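Glutathione S-transferase 1 (Ascaris suum, PDB 4Q5F) conjugates reduced glutathione to a wide range of hydrophobic electrophiles, exogenous and endogenous, and can also act as a glutathione peroxidase. Local coordinates at residues D101-Q106 / T166-V171. Residues are numbered along the deposited sequence; the frame is centred on the assembly and turned at random.
Sequences DSIFDQ and TWADLV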
loop_
_atom_site.group_PDB
_atom_site.type_symbol
_atom_site.label_atom_id
_atom_site.label_comp_id
_atom_site.label_asym_id
_atom_site.label_seq_id
_atom_site.Cartn_x
_atom_site.Cartn_y
_atom_site.Cartn_z
ATOM N N ASP B 101 4.100 -9.086 -0.946
ATOM C CA ASP B 101 3.623 -7.777 -0.516
ATOM C C ASP B 101 4.694 -6.719 -0.748
ATOM O O ASP B 101 4.398 -5.596 -1.157
ATOM C CB ASP B 101 3.254 -7.795 0.969
ATOM C CG ASP B 101 2.001 -8.594 1.255
ATOM O OD1 ASP B 101 1.308 -8.994 0.294
ATOM O OD2 ASP B 101 1.701 -8.808 2.448
ATOM N N SER B 102 5.943 -7.092 -0.483
ATOM C CA SER B 102 7.054 -6.154 -0.537
ATOM C C SER B 102 7.269 -5.623 -1.950
ATOM O O SER B 102 7.366 -4.415 -2.156
ATOM C CB SER B 102 8.334 -6.821 -0.031
ATOM O OG SER B 102 9.371 -5.868 0.138
ATOM N N ILE B 103 7.337 -6.521 -2.926
ATOM C CA ILE B 103 7.615 -6.104 -4.294
ATOM C C ILE B 103 6.459 -5.294 -4.878
ATOM O O ILE B 103 6.675 -4.393 -5.686
ATOM C CB ILE B 103 7.937 -7.309 -5.214
ATOM C CG1 ILE B 103 8.346 -6.833 -6.614
ATOM C CG2 ILE B 103 6.752 -8.258 -5.304
ATOM C CD1 ILE B 103 9.602 -5.975 -6.644
ATOM N N PHE B 104 5.233 -5.605 -4.468
ATOM C CA PHE B 104 4.080 -4.869 -4.972
ATOM C C PHE B 104 4.019 -3.465 -4.378
ATOM O O PHE B 104 3.598 -2.524 -5.050
ATOM C CB PHE B 104 2.769 -5.608 -4.699
ATOM C CG PHE B 104 1.574 -4.942 -5.317
ATOM C CD1 PHE B 104 1.346 -5.037 -6.680
ATOM C CD2 PHE B 104 0.691 -4.207 -4.544
ATOM C CE1 PHE B 104 0.253 -4.418 -7.259
ATOM C CE2 PHE B 104 -0.404 -3.587 -5.120
ATOM C CZ PHE B 104 -0.623 -3.693 -6.477
ATOM N N ASP B 105 4.439 -3.326 -3.124
ATOM C CA ASP B 105 4.505 -2.013 -2.488
ATOM C C ASP B 105 5.526 -1.124 -3.194
ATOM O O ASP B 105 5.334 0.087 -3.307
ATOM C CB ASP B 105 4.869 -2.138 -1.006
ATOM C CG ASP B 105 3.671 -2.455 -0.126
ATOM O OD1 ASP B 105 2.531 -2.489 -0.638
ATOM O OD2 ASP B 105 3.871 -2.659 1.089
ATOM N N GLN B 106 6.617 -1.722 -3.660
ATOM C CA GLN B 106 7.626 -0.969 -4.395
ATOM C C GLN B 106 7.063 -0.561 -5.752
ATOM O O GLN B 106 7.304 0.548 -6.231
ATOM C CB GLN B 106 8.905 -1.788 -4.580
ATOM C CG GLN B 106 10.030 -1.025 -5.271
ATOM C CD GLN B 106 10.459 0.211 -4.500
ATOM O OE1 GLN B 106 10.341 0.265 -3.277
ATOM N NE2 GLN B 106 10.955 1.215 -5.216
ATOM N N THR B 166 2.169 -15.346 -8.811
ATOM C CA THR B 166 1.438 -14.796 -7.671
ATOM C C THR B 166 0.594 -13.608 -8.129
ATOM O O THR B 166 0.700 -13.169 -9.273
ATOM C CB THR B 166 2.387 -14.338 -6.545
ATOM O OG1 THR B 166 3.204 -13.255 -7.010
ATOM C CG2 THR B 166 3.274 -15.488 -6.084
ATOM N N TRP B 167 -0.241 -13.085 -7.236
ATOM C CA TRP B 167 -1.137 -11.992 -7.597
ATOM C C TRP B 167 -0.368 -10.714 -7.917
ATOM O O TRP B 167 -0.813 -9.905 -8.728
ATOM C CB TRP B 167 -2.162 -11.730 -6.488
ATOM C CG TRP B 167 -1.570 -11.302 -5.174
ATOM C CD1 TRP B 167 -1.274 -12.103 -4.109
ATOM C CD2 TRP B 167 -1.218 -9.969 -4.779
ATOM N NE1 TRP B 167 -0.758 -11.354 -3.080
ATOM C CE2 TRP B 167 -0.714 -10.041 -3.467
ATOM C CE3 TRP B 167 -1.279 -8.724 -5.413
ATOM C CZ2 TRP B 167 -0.271 -8.916 -2.774
ATOM C CZ3 TRP B 167 -0.840 -7.609 -4.722
ATOM C CH2 TRP B 167 -0.343 -7.711 -3.417
ATOM N N ALA B 168 0.787 -10.537 -7.283
ATOM C CA ALA B 168 1.625 -9.375 -7.553
ATOM C C ALA B 168 2.131 -9.419 -8.988
ATOM O O ALA B 168 2.204 -8.392 -9.660
ATOM C CB ALA B 168 2.791 -9.321 -6.579
ATOM N N ASP B 169 2.473 -10.617 -9.454
ATOM C CA ASP B 169 2.936 -10.795 -10.825
ATOM C C ASP B 169 1.863 -10.375 -11.823
ATOM O O ASP B 169 2.145 -9.679 -12.797
ATOM C CB ASP B 169 3.323 -12.254 -11.073
ATOM C CG ASP B 169 4.496 -12.704 -10.220
ATOM O OD1 ASP B 169 5.520 -11.987 -10.187
ATOM O OD2 ASP B 169 4.392 -13.774 -9.582
ATOM N N LEU B 170 0.629 -10.804 -11.571
ATOM C CA LEU B 170 -0.480 -10.535 -12.479
ATOM C C LEU B 170 -0.769 -9.040 -12.611
ATOM O O LEU B 170 -0.963 -8.530 -13.714
ATOM C CB LEU B 170 -1.739 -11.260 -11.999
ATOM C CG LEU B 170 -1.639 -12.785 -11.886
ATOM C CD1 LEU B 170 -2.906 -13.358 -11.270
ATOM C CD2 LEU B 170 -1.372 -13.415 -13.244
ATOM N N VAL B 171 -0.799 -8.342 -11.480
ATOM C CA VAL B 171 -1.147 -6.925 -11.468
ATOM C C VAL B 171 -0.011 -6.066 -12.013
ATOM O O VAL B 171 -0.242 -5.133 -12.783
ATOM C CB VAL B 171 -1.508 -6.448 -10.044
ATOM C CG1 VAL B 171 -1.843 -4.957 -10.035
ATOM C CG2 VAL B 171 -2.679 -7.251 -9.501
HETATM O O HOH W 1 0.882 -11.968 -0.588
#
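The indole of Trp167 drives its six-membered ring edge-first at one face of Phe104, a T-shaped stack with the planes 64° apart. CZ3 of Trp167 leads, 3.6 Å from CG of Phe104 and displaced toward the rim of that ring. Phe104 reaches across because its CG stands anti to the backbone N (chi1 -175°), and at the ring's far edge, near its plane, CE1 meets CG1 of Val171 at 3.5 Å. At the root of Phe104, CB of Ala168 packs 4.2 Å from CB of Phe104, and Ile103 brings CG2 against the same methyl.

Farther round the rim of the indole the partners are polar. Asp101 OD1 lies in the ring plane, 3.5 Å from CZ2 of Trp167, as does a water that accepts from Trp167 NE1 (3.0 Å) and can donate to Asp101 OD1. OD1 also pairs with Arg81 of the same chain and OD2 with Arg81 of the second subunit, which probably offsets the buried charge.

Segments 101-106 and 167-171 run at 23° to each other. Thr166 occupies the N-cap position of helix 167-182, and its backbone N donates to Asp169 OD2 (2.8 Å), while Asp169 OD1 takes Tyr196 OH. This probably helps to fix the start of the helix, from which Trp167 projects. The bond is the reciprocal half of a capping box, matching the Ser/Thr-X-X-Asp N-capping box that opens this core helix in the all-helical C-terminal domain of glutathione transferases.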